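Local coordinates for SusD superfamily protein (PDB 3JQ0) that probably binds glycans or other nutrients at the outer membrane of Bacteroides vulgatus, as a member of the SusD family, at residues I361-D366 with L439-F444. Sequence-based numbering, arbitrary orientation.
Sequences IYRYAD and LREFMF
A365 and E441 come within 7.9 Å of each other between CA atoms where the first turn of helix 364-377, entered through R363 at its N-cap position, lies beside the C-terminal end of helix 430-441. The charged centre of the contact is the salt bridge from R363 to E441. NH1 of R363 gives a nearly straight hydrogen bond (168°) to OE2 of E441, 2.8 Å away, taken on the anti lone pair and lying in the guanidinium plane; NH2 adds a weak, more bent bond to the same oxygen. The carboxylate is turned 50° from the guanidinium, and the methyl of A365 packs against it, CB to OE2 at 3.4 Å. CG of E441 anti to the backbone N (chi1 -174°) and a bend at chi2 bring OE2 to both R363 and the methyl of A365. F442, the first residue to leave the helix, sets CE1 over one face of the guanidinium, 3.4 Å from NH2, with the two planes 44° apart. CZ of F442 reaches the first turn of helix 364-377, 3.5 Å from CA and close to CB of D366, whose own carboxylate is held by R438; the backbone N of D366 lies at the ring edge. Further charges extend the buried network, E242 and E445 pairing with R363, and R392 and R315 with E441. A leucine in place of R363 would probably cost E441 one of its cationic partners, leave the carboxylates of E242 and E445 without this mate, and take away the flat group that F442 CE1 packs against. The N-terminal turn of one helix thus packs against the C-terminal end of another, bridged by a buried salt-bridge network within the largely helical SusD fold, where it joins the short strand 359-363 and its following helix to helix 430-441.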
loop_
_atom_site.group_PDB
_atom_site.type_symbol
_atom_site.label_atom_id
_atom_site.label_comp_id
_atom_site.label_asym_id
_atom_site.label_seq_id
_atom_site.Cartn_x
_atom_site.Cartn_y
_atom_site.Cartn_z
ATOM N N ILE A 361 -3.704 -2.962 4.544
ATOM C CA ILE A 361 -4.054 -1.669 3.928
ATOM C C ILE A 361 -3.586 -0.545 4.821
ATOM O O ILE A 361 -2.863 0.372 4.401
ATOM C CB ILE A 361 -5.553 -1.578 3.576
ATOM C CG1 ILE A 361 -5.956 -2.656 2.559
ATOM C CG2 ILE A 361 -5.917 -0.176 3.113
ATOM C CD1 ILE A 361 -5.334 -2.506 1.210
ATOM N N TYR A 362 -4.037 -0.572 6.074
ATOM C CA TYR A 362 -3.611 0.406 7.092
ATOM C C TYR A 362 -3.033 -0.299 8.296
ATOM O O TYR A 362 -3.759 -1.082 8.944
ATOM C CB TYR A 362 -4.752 1.312 7.527
ATOM C CG TYR A 362 -5.314 2.241 6.476
ATOM C CD1 TYR A 362 -4.469 3.039 5.690
ATOM C CD2 TYR A 362 -6.669 2.358 6.290
ATOM C CE1 TYR A 362 -4.982 3.955 4.798
ATOM C CE2 TYR A 362 -7.196 3.282 5.379
ATOM C CZ TYR A 362 -6.340 4.075 4.620
ATOM O OH TYR A 362 -6.908 4.989 3.751
ATOM N N ARG A 363 -1.776 0.015 8.603
ATOM C CA ARG A 363 -1.038 -0.484 9.757
ATOM C C ARG A 363 -0.733 0.613 10.731
ATOM O O ARG A 363 -0.599 1.786 10.314
ATOM C CB ARG A 363 0.405 -1.080 9.259
ATOM C CG ARG A 363 0.319 -2.333 8.510
ATOM C CD ARG A 363 1.534 -3.066 8.491
ATOM N NE ARG A 363 2.606 -2.610 7.624
ATOM C CZ ARG A 363 3.777 -2.169 8.041
ATOM N NH1 ARG A 363 4.047 -1.854 9.295
ATOM N NH2 ARG A 363 4.733 -2.028 7.137
ATOM N N TYR A 364 -0.500 0.283 12.002
ATOM C CA TYR A 364 -0.194 1.314 12.966
ATOM C C TYR A 364 1.101 2.100 12.617
ATOM O O TYR A 364 1.148 3.303 12.860
ATOM C CB TYR A 364 -0.147 0.767 14.379
ATOM C CG TYR A 364 -0.103 1.844 15.427
ATOM C CD1 TYR A 364 -1.179 2.675 15.623
ATOM C CD2 TYR A 364 1.002 2.051 16.233
ATOM C CE1 TYR A 364 -1.148 3.672 16.579
ATOM C CE2 TYR A 364 1.033 3.028 17.203
ATOM C CZ TYR A 364 -0.043 3.841 17.376
ATOM O OH TYR A 364 -0.061 4.849 18.308
ATOM N N ALA A 365 2.121 1.468 12.026
ATOM C CA ALA A 365 3.301 2.250 11.632
ATOM C C ALA A 365 2.911 3.338 10.633
ATOM O O ALA A 365 3.570 4.375 10.558
ATOM C CB ALA A 365 4.400 1.374 11.061
ATOM N N ASP A 366 1.911 3.055 9.785
ATOM C CA ASP A 366 1.415 4.034 8.791
ATOM C C ASP A 366 0.781 5.208 9.527
ATOM O O ASP A 366 1.074 6.363 9.208
ATOM C CB ASP A 366 0.431 3.286 7.856
ATOM C CG ASP A 366 0.040 4.009 6.594
ATOM O OD1 ASP A 366 0.599 5.085 6.299
ATOM O OD2 ASP A 366 -0.807 3.432 5.887
ATOM N N LEU A 439 9.639 4.395 2.867
ATOM C CA LEU A 439 10.210 3.521 1.852
ATOM C C LEU A 439 10.667 2.199 2.506
ATOM O O LEU A 439 10.360 1.108 2.041
ATOM C CB LEU A 439 11.349 4.220 1.099
ATOM C CG LEU A 439 12.114 3.383 0.083
ATOM C CD1 LEU A 439 11.252 2.699 -0.942
ATOM C CD2 LEU A 439 13.195 4.219 -0.534
ATOM N N ARG A 440 11.428 2.342 3.586
ATOM C CA ARG A 440 11.928 1.190 4.315
ATOM C C ARG A 440 10.807 0.357 4.908
ATOM O O ARG A 440 10.936 -0.887 5.004
ATOM C CB ARG A 440 12.901 1.670 5.414
ATOM C CG ARG A 440 14.210 2.187 4.850
ATOM C CD ARG A 440 15.119 2.746 5.925
ATOM N NE ARG A 440 16.427 3.076 5.364
ATOM C CZ ARG A 440 17.342 3.843 5.942
ATOM N NH1 ARG A 440 17.077 4.500 7.053
ATOM N NH2 ARG A 440 18.516 3.971 5.344
ATOM N N GLU A 441 9.720 0.974 5.363
ATOM C CA GLU A 441 8.682 0.326 6.128
ATOM C C GLU A 441 7.683 -0.408 5.198
ATOM O O GLU A 441 7.108 -1.414 5.635
ATOM C CB GLU A 441 7.959 1.401 6.961
ATOM C CG GLU A 441 6.936 0.873 7.934
ATOM C CD GLU A 441 7.468 -0.010 9.073
ATOM O OE1 GLU A 441 8.660 0.146 9.416
ATOM O OE2 GLU A 441 6.633 -0.788 9.645
ATOM N N PHE A 442 7.428 0.093 3.987
ATOM C CA PHE A 442 6.248 -0.265 3.221
ATOM C C PHE A 442 6.513 -0.888 1.862
ATOM O O PHE A 442 5.629 -0.903 1.009
ATOM C CB PHE A 442 5.288 0.941 3.064
ATOM C CG PHE A 442 4.698 1.388 4.387
ATOM C CD1 PHE A 442 3.804 0.563 5.065
ATOM C CD2 PHE A 442 5.043 2.602 4.953
ATOM C CE1 PHE A 442 3.255 0.958 6.295
ATOM C CE2 PHE A 442 4.505 2.980 6.154
ATOM C CZ PHE A 442 3.677 2.144 6.856
HETATM N N MSE A 443 7.687 -1.499 1.641
HETATM C CA MSE A 443 7.879 -2.183 0.372
HETATM C C MSE A 443 6.797 -3.189 0.124
HETATM O O MSE A 443 6.419 -3.955 1.041
HETATM C CB MSE A 443 9.254 -2.895 0.319
HETATM C CG MSE A 443 10.444 -2.014 0.472
HETATM SE SE MSE A 443 12.096 -2.921 0.075
HETATM C CE MSE A 443 11.904 -2.860 -1.867
ATOM N N PHE A 444 6.288 -3.249 -1.119
ATOM C CA PHE A 444 5.249 -4.206 -1.522
ATOM C C PHE A 444 3.871 -3.940 -0.891
ATOM O O PHE A 444 2.980 -4.737 -1.045
ATOM C CB PHE A 444 5.677 -5.688 -1.317
ATOM C CG PHE A 444 7.102 -5.929 -1.696
ATOM C CD1 PHE A 444 7.542 -5.747 -3.002
ATOM C CD2 PHE A 444 8.060 -6.255 -0.750
ATOM C CE1 PHE A 444 8.835 -5.868 -3.369
ATOM C CE2 PHE A 444 9.398 -6.398 -1.110
ATOM C CZ PHE A 444 9.778 -6.195 -2.432
#